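Local atomic coordinates of 2,3-bisphosphoglycerate-independent phosphoglycerate mutase (Pyrococcus horikoshii, PDB entry 2ZKT), a protein that probably catalyses the interconversion of 2-phosphoglycerate and 3-phosphoglycerate, a step of glycolysis, and binds zinc and calcium ions. Residues I11-L15 with P303-A307; G14-R18 with D359-L363; S60-H64 with G345-T349; S66-P72 with G393-V397; F82-G86 with A253-V258. All coordinates share one frame; numbering follows the deposited sequence.

Interaction 1 of 5, residues I11-L15 with P303-A307; sequences ILDGL and PTDAA. With ZN (zinc ion), chain G; ZN (zinc ion), chain H.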
# COMPACT_ATOMS: atom_id res chain seq x y z
N ILE B 11 10.06 -4.95 -14.02
CA ILE B 11 9.26 -3.88 -14.60
C ILE B 11 7.77 -3.99 -14.26
O ILE B 11 7.11 -5.01 -14.56
CB ILE B 11 9.39 -3.84 -16.14
CG1 ILE B 11 10.83 -3.46 -16.54
CG2 ILE B 11 8.39 -2.85 -16.73
CD1 ILE B 11 11.28 -2.10 -16.01
N LEU B 12 7.25 -2.94 -13.63
CA LEU B 12 5.84 -2.87 -13.28
C LEU B 12 5.25 -1.90 -14.30
O LEU B 12 5.24 -0.69 -14.10
CB LEU B 12 5.68 -2.34 -11.85
CG LEU B 12 6.50 -3.11 -10.81
CD1 LEU B 12 6.05 -2.67 -9.43
CD2 LEU B 12 6.30 -4.62 -10.97
N ASP B 13 4.78 -2.46 -15.42
CA ASP B 13 4.21 -1.71 -16.54
C ASP B 13 3.31 -0.54 -16.13
O ASP B 13 2.39 -0.70 -15.32
CB ASP B 13 3.44 -2.70 -17.44
CG ASP B 13 3.50 -2.31 -18.91
OD1 ASP B 13 2.78 -1.37 -19.31
OD2 ASP B 13 4.28 -2.95 -19.67
N GLY B 14 3.60 0.63 -16.69
CA GLY B 14 2.81 1.83 -16.39
C GLY B 14 2.82 2.27 -14.93
O GLY B 14 1.91 2.97 -14.49
N LEU B 15 3.85 1.87 -14.19
CA LEU B 15 3.96 2.21 -12.77
C LEU B 15 3.73 3.68 -12.42
O LEU B 15 2.89 4.01 -11.57
CB LEU B 15 5.34 1.78 -12.25
CG LEU B 15 5.56 1.94 -10.74
CD1 LEU B 15 4.49 1.16 -9.96
CD2 LEU B 15 6.96 1.41 -10.41
N PRO B 303 -0.61 -6.04 -15.75
CA PRO B 303 -1.85 -5.49 -15.17
C PRO B 303 -1.84 -4.07 -14.57
O PRO B 303 -2.85 -3.35 -14.66
CB PRO B 303 -2.29 -6.57 -14.17
CG PRO B 303 -1.03 -7.37 -13.91
CD PRO B 303 -0.37 -7.40 -15.25
N THR B 304 -0.74 -3.65 -13.96
CA THR B 304 -0.71 -2.30 -13.40
C THR B 304 -1.01 -1.28 -14.50
O THR B 304 -1.66 -0.25 -14.25
CB THR B 304 0.67 -1.95 -12.80
OG1 THR B 304 1.71 -2.47 -13.64
CG2 THR B 304 0.80 -2.53 -11.39
N ASP B 305 -0.58 -1.58 -15.72
CA ASP B 305 -0.80 -0.66 -16.84
C ASP B 305 -2.25 -0.56 -17.30
O ASP B 305 -2.69 0.50 -17.77
CB ASP B 305 0.09 -1.05 -18.02
CG ASP B 305 -0.05 -0.09 -19.19
OD1 ASP B 305 0.23 1.12 -19.02
OD2 ASP B 305 -0.45 -0.56 -20.28
N ALA B 306 -3.01 -1.66 -17.15
CA ALA B 306 -4.41 -1.65 -17.57
C ALA B 306 -5.25 -0.76 -16.65
O ALA B 306 -6.12 -0.00 -17.11
CB ALA B 306 -4.97 -3.07 -17.57
N ALA B 307 -4.99 -0.83 -15.34
CA ALA B 307 -5.75 -0.02 -14.39
C ALA B 307 -5.55 1.46 -14.70
O ALA B 307 -6.48 2.27 -14.55
CB ALA B 307 -5.30 -0.33 -12.97
ZN ZN G . 4.04 -0.70 -21.07
ZN ZN H . -0.17 0.82 -21.81

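Interaction 2 of 5, residues G14-R18 with D359-L363; sequences GLGDR and DPVPL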
# COMPACT_ATOMS: atom_id res chain seq x y z
N GLY B 14 3.60 0.63 -16.69
CA GLY B 14 2.81 1.83 -16.39
C GLY B 14 2.82 2.27 -14.93
O GLY B 14 1.91 2.97 -14.49
N LEU B 15 3.85 1.87 -14.19
CA LEU B 15 3.96 2.21 -12.77
C LEU B 15 3.73 3.68 -12.42
O LEU B 15 2.89 4.01 -11.57
CB LEU B 15 5.34 1.78 -12.25
CG LEU B 15 5.56 1.94 -10.74
CD1 LEU B 15 4.49 1.16 -9.96
CD2 LEU B 15 6.96 1.41 -10.41
N GLY B 16 4.47 4.57 -13.07
CA GLY B 16 4.34 6.00 -12.79
C GLY B 16 2.94 6.58 -12.92
O GLY B 16 2.16 6.17 -13.79
N ASP B 17 2.62 7.56 -12.07
CA ASP B 17 1.31 8.18 -12.11
C ASP B 17 1.40 9.64 -11.64
O ASP B 17 2.49 10.18 -11.45
CB ASP B 17 0.35 7.39 -11.22
CG ASP B 17 -1.08 7.36 -11.76
OD1 ASP B 17 -1.72 8.43 -11.85
OD2 ASP B 17 -1.55 6.24 -12.11
N ARG B 18 0.24 10.27 -11.47
CA ARG B 18 0.19 11.65 -10.99
C ARG B 18 -0.62 11.67 -9.69
O ARG B 18 -1.38 10.74 -9.41
CB ARG B 18 -0.45 12.56 -12.05
CG ARG B 18 0.38 12.67 -13.33
CD ARG B 18 -0.34 13.44 -14.43
NE ARG B 18 0.51 13.53 -15.62
CZ ARG B 18 0.15 14.07 -16.78
NH1 ARG B 18 -1.06 14.60 -16.94
NH2 ARG B 18 1.03 14.11 -17.79
N ASP B 359 5.77 11.63 -18.01
CA ASP B 359 6.28 11.74 -16.63
C ASP B 359 7.36 10.68 -16.38
O ASP B 359 7.18 9.51 -16.72
CB ASP B 359 5.13 11.54 -15.62
CG ASP B 359 4.01 12.55 -15.80
OD1 ASP B 359 4.23 13.76 -15.52
OD2 ASP B 359 2.91 12.14 -16.23
N PRO B 360 8.50 11.08 -15.79
CA PRO B 360 9.60 10.14 -15.50
C PRO B 360 9.07 9.03 -14.59
O PRO B 360 8.02 9.19 -13.98
CB PRO B 360 10.66 11.04 -14.83
CG PRO B 360 9.82 12.13 -14.17
CD PRO B 360 8.79 12.43 -15.25
N VAL B 361 9.80 7.93 -14.49
CA VAL B 361 9.33 6.81 -13.69
C VAL B 361 10.22 6.50 -12.49
O VAL B 361 11.45 6.49 -12.59
CB VAL B 361 9.23 5.53 -14.57
CG1 VAL B 361 8.59 4.39 -13.79
CG2 VAL B 361 8.41 5.83 -15.82
N PRO B 362 9.61 6.22 -11.33
CA PRO B 362 10.42 5.92 -10.15
C PRO B 362 11.25 4.68 -10.40
O PRO B 362 10.80 3.72 -11.04
CB PRO B 362 9.37 5.74 -9.03
CG PRO B 362 8.15 5.30 -9.79
CD PRO B 362 8.16 6.17 -11.02
N LEU B 363 12.49 4.71 -9.90
CA LEU B 363 13.44 3.62 -10.08
C LEU B 363 14.18 3.33 -8.77
O LEU B 363 14.55 4.24 -8.04
CB LEU B 363 14.48 4.02 -11.15
CG LEU B 363 15.79 3.20 -11.24
CD1 LEU B 363 15.45 1.73 -11.55
CD2 LEU B 363 16.69 3.77 -12.34

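Interaction 3 of 5, residues S60-H64 with G345-T349; sequences SDTAH and GDHST. With ZN (zinc ion), chain G.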
# COMPACT_ATOMS: atom_id res chain seq x y z
N SER B 60 4.92 1.02 -25.49
CA SER B 60 5.49 -0.09 -24.73
C SER B 60 6.75 -0.71 -25.36
O SER B 60 7.68 -1.09 -24.65
CB SER B 60 4.43 -1.18 -24.53
OG SER B 60 4.63 -1.87 -23.30
N ASP B 61 6.77 -0.81 -26.70
CA ASP B 61 7.92 -1.40 -27.40
C ASP B 61 9.19 -0.55 -27.32
O ASP B 61 10.26 -1.06 -26.97
CB ASP B 61 7.54 -1.71 -28.86
CG ASP B 61 6.92 -0.51 -29.57
OD1 ASP B 61 6.66 0.53 -28.91
OD2 ASP B 61 6.67 -0.61 -30.80
N THR B 62 9.07 0.74 -27.64
CA THR B 62 10.22 1.66 -27.60
C THR B 62 10.74 1.86 -26.15
O THR B 62 11.94 2.08 -25.94
CB THR B 62 9.84 3.06 -28.19
OG1 THR B 62 8.75 3.63 -27.43
CG2 THR B 62 9.43 2.94 -29.67
N ALA B 63 9.84 1.78 -25.17
CA ALA B 63 10.22 1.95 -23.77
C ALA B 63 11.08 0.77 -23.31
O ALA B 63 12.02 0.95 -22.52
CB ALA B 63 8.96 2.05 -22.87
N HIS B 64 10.77 -0.42 -23.82
CA HIS B 64 11.52 -1.61 -23.43
C HIS B 64 12.87 -1.72 -24.15
O HIS B 64 13.83 -2.28 -23.64
CB HIS B 64 10.66 -2.86 -23.69
CG HIS B 64 9.77 -3.14 -22.49
ND1 HIS B 64 8.46 -2.79 -22.42
CD2 HIS B 64 10.11 -3.80 -21.30
CE1 HIS B 64 8.02 -3.24 -21.22
NE2 HIS B 64 8.99 -3.85 -20.53
N GLY B 345 9.25 1.16 -13.83
CA GLY B 345 8.28 0.94 -14.89
C GLY B 345 8.88 1.34 -16.24
O GLY B 345 9.77 2.18 -16.32
N ASP B 346 8.40 0.68 -17.30
CA ASP B 346 8.86 1.06 -18.63
C ASP B 346 8.35 2.46 -19.02
O ASP B 346 8.82 3.09 -19.96
CB ASP B 346 8.38 0.02 -19.65
CG ASP B 346 6.86 -0.13 -19.55
OD1 ASP B 346 6.35 -0.08 -18.42
OD2 ASP B 346 6.22 -0.31 -20.58
N HIS B 347 7.33 2.93 -18.26
CA HIS B 347 6.81 4.27 -18.49
C HIS B 347 5.68 4.63 -17.50
O HIS B 347 5.24 3.82 -16.70
CB HIS B 347 6.29 4.34 -19.94
CG HIS B 347 5.13 3.39 -20.11
ND1 HIS B 347 3.91 3.59 -19.56
CD2 HIS B 347 5.09 2.21 -20.86
CE1 HIS B 347 3.15 2.56 -19.97
NE2 HIS B 347 3.83 1.71 -20.75
N SER B 348 5.26 5.91 -17.55
CA SER B 348 4.13 6.34 -16.71
C SER B 348 2.80 6.19 -17.45
O SER B 348 2.70 6.41 -18.65
CB SER B 348 4.35 7.81 -16.35
OG SER B 348 5.35 7.89 -15.33
N THR B 349 1.76 5.81 -16.71
CA THR B 349 0.42 5.71 -17.27
C THR B 349 -0.53 6.25 -16.22
O THR B 349 -1.18 5.48 -15.51
CB THR B 349 0.02 4.26 -17.60
OG1 THR B 349 0.94 3.73 -18.57
CG2 THR B 349 -1.40 4.22 -18.20
ZN ZN G . 4.04 -0.70 -21.07

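Interaction 4 of 5, residues S66-P72 with G393-V397; sequences SIFGYDP and GHDIV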
# COMPACT_ATOMS: atom_id res chain seq x y z
N SER B 66 14.59 0.76 -24.67
CA SER B 66 15.33 1.67 -23.81
C SER B 66 15.76 0.99 -22.50
O SER B 66 16.92 1.04 -22.10
CB SER B 66 14.44 2.89 -23.52
OG SER B 66 15.14 3.84 -22.72
N ILE B 67 14.80 0.35 -21.82
CA ILE B 67 15.06 -0.35 -20.57
C ILE B 67 16.14 -1.42 -20.74
O ILE B 67 16.94 -1.65 -19.82
CB ILE B 67 13.76 -1.02 -20.05
CG1 ILE B 67 12.72 0.06 -19.68
CG2 ILE B 67 14.07 -1.92 -18.86
CD1 ILE B 67 13.13 1.00 -18.54
N PHE B 68 16.18 -2.08 -21.91
CA PHE B 68 17.19 -3.13 -22.14
C PHE B 68 18.58 -2.56 -22.43
O PHE B 68 19.55 -3.33 -22.58
CB PHE B 68 16.76 -4.07 -23.28
CG PHE B 68 15.59 -4.95 -22.92
CD1 PHE B 68 15.60 -5.69 -21.74
CD2 PHE B 68 14.48 -5.03 -23.76
CE1 PHE B 68 14.50 -6.50 -21.39
CE2 PHE B 68 13.38 -5.82 -23.43
CZ PHE B 68 13.38 -6.57 -22.24
N GLY B 69 18.68 -1.23 -22.53
CA GLY B 69 19.97 -0.58 -22.77
C GLY B 69 20.21 0.03 -24.14
O GLY B 69 21.34 0.44 -24.46
N TYR B 70 19.18 0.11 -24.97
CA TYR B 70 19.34 0.66 -26.32
C TYR B 70 18.74 2.05 -26.45
O TYR B 70 17.90 2.47 -25.64
CB TYR B 70 18.68 -0.27 -27.35
CG TYR B 70 19.25 -1.68 -27.36
CD1 TYR B 70 20.47 -1.96 -28.02
CD2 TYR B 70 18.62 -2.71 -26.67
CE1 TYR B 70 21.03 -3.23 -27.98
CE2 TYR B 70 19.18 -3.99 -26.62
CZ TYR B 70 20.38 -4.25 -27.27
OH TYR B 70 20.92 -5.52 -27.23
N ASP B 71 19.18 2.77 -27.49
CA ASP B 71 18.66 4.10 -27.78
C ASP B 71 17.46 3.87 -28.72
O ASP B 71 17.63 3.47 -29.87
CB ASP B 71 19.73 4.96 -28.48
CG ASP B 71 19.21 6.34 -28.87
OD1 ASP B 71 18.40 6.43 -29.83
OD2 ASP B 71 19.62 7.33 -28.23
N PRO B 72 16.24 4.11 -28.22
CA PRO B 72 15.03 3.91 -29.03
C PRO B 72 15.00 4.70 -30.34
O PRO B 72 14.59 4.18 -31.37
CB PRO B 72 13.89 4.31 -28.07
CG PRO B 72 14.56 5.32 -27.15
CD PRO B 72 15.91 4.72 -26.90
N GLY B 393 16.30 5.81 -19.40
CA GLY B 393 15.98 4.40 -19.26
C GLY B 393 17.11 3.51 -19.73
O GLY B 393 17.33 2.45 -19.15
N HIS B 394 17.84 3.93 -20.77
CA HIS B 394 18.95 3.10 -21.28
C HIS B 394 20.24 3.22 -20.44
O HIS B 394 21.29 2.69 -20.79
CB HIS B 394 19.21 3.39 -22.78
CG HIS B 394 19.39 4.87 -23.09
ND1 HIS B 394 20.46 5.59 -22.68
CD2 HIS B 394 18.54 5.71 -23.82
CE1 HIS B 394 20.26 6.84 -23.16
NE2 HIS B 394 19.12 6.94 -23.85
N ASP B 395 20.16 3.97 -19.32
CA ASP B 395 21.26 4.02 -18.36
C ASP B 395 21.20 2.89 -17.33
O ASP B 395 22.17 2.58 -16.64
CB ASP B 395 21.21 5.38 -17.64
CG ASP B 395 21.64 6.48 -18.61
OD1 ASP B 395 22.65 6.28 -19.29
OD2 ASP B 395 20.97 7.50 -18.68
N ILE B 396 19.98 2.31 -17.21
CA ILE B 396 19.71 1.37 -16.11
C ILE B 396 20.53 0.07 -16.22
O ILE B 396 21.14 -0.40 -15.26
CB ILE B 396 18.21 1.03 -16.14
CG1 ILE B 396 17.38 2.27 -15.78
CG2 ILE B 396 17.90 -0.06 -15.09
CD1 ILE B 396 15.88 1.97 -15.80
N VAL B 397 20.58 -0.55 -17.40
CA VAL B 397 21.34 -1.79 -17.55
C VAL B 397 22.83 -1.55 -17.31
O VAL B 397 23.48 -2.30 -16.56
CB VAL B 397 21.08 -2.43 -18.94
CG1 VAL B 397 22.10 -3.53 -19.23
CG2 VAL B 397 19.65 -3.01 -18.98
O HOH W 1 18.74 0.15 -19.56

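Interaction 5 of 5, residues F82-G86 with A253-V258; sequences FEALG and ALVKGV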
# COMPACT_ATOMS: atom_id res chain seq x y z
N PHE B 82 8.06 -7.05 -33.49
CA PHE B 82 8.07 -7.47 -32.08
C PHE B 82 6.81 -8.29 -31.77
O PHE B 82 6.87 -9.31 -31.08
CB PHE B 82 8.12 -6.25 -31.14
CG PHE B 82 9.35 -5.39 -31.29
CD1 PHE B 82 10.63 -5.94 -31.10
CD2 PHE B 82 9.24 -4.03 -31.59
CE1 PHE B 82 11.77 -5.14 -31.21
CE2 PHE B 82 10.37 -3.22 -31.69
CZ PHE B 82 11.64 -3.78 -31.51
N GLU B 83 5.67 -7.83 -32.28
CA GLU B 83 4.40 -8.52 -32.08
C GLU B 83 4.49 -9.93 -32.70
O GLU B 83 4.06 -10.91 -32.09
CB GLU B 83 3.25 -7.72 -32.74
CG GLU B 83 1.89 -7.84 -32.05
CD GLU B 83 1.78 -7.00 -30.77
OE1 GLU B 83 2.07 -5.78 -30.83
OE2 GLU B 83 1.40 -7.56 -29.71
N ALA B 84 5.05 -10.03 -33.90
CA ALA B 84 5.18 -11.32 -34.57
C ALA B 84 6.07 -12.28 -33.77
O ALA B 84 5.76 -13.46 -33.61
CB ALA B 84 5.76 -11.12 -35.98
N LEU B 85 7.24 -11.76 -33.30
CA LEU B 85 8.13 -12.60 -32.50
C LEU B 85 7.45 -13.00 -31.19
O LEU B 85 7.80 -13.97 -30.53
CB LEU B 85 9.40 -11.82 -32.12
CG LEU B 85 10.35 -11.44 -33.28
CD1 LEU B 85 11.65 -10.85 -32.73
CD2 LEU B 85 10.77 -12.62 -34.17
N GLY B 86 6.49 -12.14 -30.78
CA GLY B 86 5.73 -12.32 -29.54
C GLY B 86 4.83 -13.56 -29.59
O GLY B 86 4.70 -14.31 -28.64
N ALA B 253 2.54 -10.38 -25.29
CA ALA B 253 3.18 -10.65 -26.57
C ALA B 253 4.24 -9.61 -27.00
O ALA B 253 5.39 -9.96 -27.29
CB ALA B 253 2.11 -10.77 -27.66
N LEU B 254 3.83 -8.34 -27.06
CA LEU B 254 4.73 -7.28 -27.50
C LEU B 254 6.05 -7.20 -26.72
O LEU B 254 7.11 -6.94 -27.31
CB LEU B 254 4.01 -5.93 -27.43
CG LEU B 254 4.80 -4.73 -27.98
CD1 LEU B 254 5.29 -5.03 -29.39
CD2 LEU B 254 3.92 -3.49 -27.96
N VAL B 255 6.01 -7.43 -25.41
CA VAL B 255 7.23 -7.35 -24.62
C VAL B 255 8.08 -8.61 -24.79
O VAL B 255 9.32 -8.54 -24.75
CB VAL B 255 6.91 -7.11 -23.12
CG1 VAL B 255 8.19 -7.12 -22.28
CG2 VAL B 255 6.20 -5.76 -22.97
N LYS B 256 7.43 -9.76 -24.98
CA LYS B 256 8.15 -11.01 -25.19
C LYS B 256 8.92 -10.86 -26.51
O LYS B 256 10.05 -11.35 -26.65
CB LYS B 256 7.18 -12.19 -25.31
CG LYS B 256 6.33 -12.45 -24.07
CD LYS B 256 5.28 -13.51 -24.35
CE LYS B 256 5.93 -14.80 -24.84
NZ LYS B 256 4.91 -15.81 -25.26
N GLY B 257 8.28 -10.16 -27.46
CA GLY B 257 8.88 -9.93 -28.77
C GLY B 257 10.15 -9.11 -28.70
O GLY B 257 11.19 -9.48 -29.26
N VAL B 258 10.08 -7.97 -28.01
CA VAL B 258 11.25 -7.11 -27.87
C VAL B 258 12.36 -7.90 -27.19
O VAL B 258 13.50 -7.92 -27.65
CB VAL B 258 10.92 -5.84 -27.04
CG1 VAL B 258 12.20 -5.03 -26.79
CG2 VAL B 258 9.88 -4.99 -27.78

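Interaction 1 of 5, residues I11-L15 with P303-A307
Asp13 meets Thr304 and Asp305 where strand 6-12 of the mixed sheet gives way to a loop, and the three residues illustrate how an alkaline phosphatase-type fold sets two metal ions side by side. Each aspartate serves its own zinc. Asp13 binds the first ion (chain G) unevenly, through OD1 at 2.3 Å and OD2 at 2.7 Å, together with Ser60, Asp346 and His347, while OD2 of Asp305 holds the second (chain H) at 2.1 Å, with His309 and His356. The two carboxylates are turned 59° from each other, and the methylene CB of Asp305 approaches Asp13 OD1 to 3.0 Å. CG of Asp305 stands anti to the backbone N (chi1 -177°), which carries the acid from helix 303-309 towards the metals; its other oxygen, OD1, is bonded to Thr349. Thr304 secures the backbone behind the ligands: OG1 donates to Asp13 O over 2.5 Å, lying in the carbonyl plane on a lone pair, with a C=O...O angle of 136°. Asp13 and Gly14 are the central residues of a type II turn from Leu12 to Leu15, and Gly14, with positive phi, brings its CA to 3.8 Å from Asp305 OD1.

Interaction 2 of 5, residues G14-R18 with D359-L363
A small apolar contact between Leu15, Gly16, Val361 and Pro362, continued by the ion pair of Arg18 and Asp359, joins two loop-rich segments of the alkaline phosphatase-type fold. Residues 14-18 belong to the loop that leaves strand 6-12, and residues 359-363 lead into strand 361-366 of the same mixed sheet, two places away across strand 339-344. The backbones come closest at Gly16 and Val361, whose CA atoms are 5.1 Å apart. Gly16 brings its CA to 4.2 Å from CD of the Pro362 ring. Leu15 works from one side of this point: its CD2 branch reaches CG of Pro362 at 4.1 Å, the two side chains slanting across one another, while its CB faces CG1 of Val361. Leu29 of helix 28-31 touches both Leu15 and Pro362 and extends the apolar cluster.

At the other end Arg18 runs out extended from CG to NE, and this length brings its guanidinium to Asp359. The planes of guanidinium and carboxylate stand almost perpendicular, 87° apart, and a single oxygen of the acid meets the edge of the cation. That oxygen, OD2, also bonds Ser357 OG, and NH1 of Arg18 has a second acid in Glu352. NE donates the straighter bond, 2.8 Å to Asp359 OD2 at 153° and near the guanidinium plane, whereas NH2 reaches the same OD2 weakly at 3.1 Å.

Interaction 3 of 5, residues S60-H64 with G345-T349
The carbonyl oxygen of Ser60 is gripped twice by His64, whose backbone N and ring ND1 come to it from opposite faces of the carbonyl plane; both residues in turn meet Asp346 across the contact. The ring bond is the shorter, 2.9 Å from His64 ND1 to Ser60 O, and the acceptor lies almost in the ring plane, which fixes the rotation of the imidazole. One face of that ring is therefore presented to Asp346, whose CB sits 4.0 Å from the ring centroid in a CH-pi contact, displaced towards CE1. Ala63 packs beside it, its CB 3.9 Å from Asp346 CB.

The polar ends converge on one zinc ion. Asp346 OD2 binds it at 2.3 Å, His347 NE2 at 2.4 Å and Ser60 OG, more loosely, at 2.6 Å; Asp13 supplies the remaining protein ligand. CG of Asp346 and CG of His347 both lie between backbone N and carbonyl carbon (chi1 55° and 64°), a placement that brings two successive residues to the same metal. His347 also stacks its ring with that of His356, a ligand of the second zinc. A serine at the first turn of a helix, facing an Asp-His pair on a loop after a sheet strand, is consistent with the two-metal site of the alkaline phosphatase superfamily, in which the residue at this helix start is often the nucleophile, and Ser60 probably corresponds to the serine that carries the phosphoryl group in related cofactor-independent mutases.

Interaction 4 of 5, residues S66-P72 with G393-V397
The backbones of Gly69 and His394 draw together to 4.1 Å between CA atoms, just where helix 60-67 has ended and the chain from strand 391-392 turns into helix 396-403. Close approach lets the main chains touch directly: His394 CA lies 3.0 Å from Ser66 O in a CA-H...O contact. CG of His394 stands between its own backbone N and carbonyl carbon (chi1 52°), and the side chain leans over the loop that follows helix 60-67, with CB 3.3 Å from Tyr70 O and the ring crossing Pro72 at about a right angle. Gly69 ends the helix in a Schellman motif, its positive phi bending the chain away while its N bonds back to Ser66 O; two residues on, Asp71 is the N-cap of helix 72-75. The start of helix 396-403 packs against the end of helix 60-67, next to strand 391-392 at one edge of the mixed sheet. Val397 contributes one branch, CG2, which reaches Ile67 O at 3.1 Å and also meets Phe68 O. Nearby, Ile67 and Ile396 lie side by side and point the same way, their CD1 atoms 4.0 Å apart, with Gln49 of strand 45-50 touching both. A water bridges the backbones, hydrogen-bonded to Ile67 O at 2.6 Å and to Gly393 O at 2.7 Å, and accepting from Val397 N at 2.9 Å.

Interaction 5 of 5, residues F82-G86 with A253-V258
Phe82 turns one face of its ring to Val258, and a single branch of the valine does the touching: CG2 stands 3.7 Å from the ring centroid, 19° off the ring normal, in a CH-pi contact shifted towards the rim. The phenyl reaches across because CG lies beside the backbone N, anti to the carbonyl carbon (chi1 -62°), and the ring is carried on over the second helix until CD1 meets Val258 CA. At the base of the ring, CB of Phe82 packs against Leu254 CD1 at 3.5 Å.

Leu254 is shared with Glu83, whose side chain crosses it at about a right angle. Glu83 starts away from the partner helix, but a bend at chi2 folds its carboxylate back over the leucine, leaving OE1 3.6 Å from Leu254 CD1. The charge of this acid is answered by Arg79, which bonds OE1 in a salt bridge.

The helices also meet backbone to backbone. Gly86 and Gly257 bring their CA atoms to 4.0 Å, and two CA-H...O contacts run in opposite directions: Gly257 CA lies 3.1 Å from Phe82 O, and Gly86 CA 3.3 Å from Ala253 O. Leu85 borders this seam with CB against Gly257. With the axes only 6.7 Å apart and 98° between their directions, this is a glycine-mediated perpendicular helix crossing. It joins the helix of the beta-alpha-beta unit between strands 246-249 and 265-267 to helix 80-86, which precedes the separate four-stranded antiparallel sheet.

Interactions 1 and 3 supply all four protein ligands of one zinc and, with Asp305, one of the second; the zinc ions of chains G and H are 4.5 Å apart, and Thr349 OG1 bonds Asp305 OD1 at 2.7 Å. Interaction 2 backs this site, continuing the loop of interaction 1 and bonding the loop of interaction 3 through Gly16 O to Thr349 N at 3.0 Å. Interactions 3 and 4 use successive parts of helix 60-67, their centres about 11 Å apart. Interaction 5 flanks that helix, with Val255 CG2 3.6 Å from His64 CE1, and meets interaction 4 through Phe68 and Val258. It stays farthest from interaction 2, about 23 Å between centres.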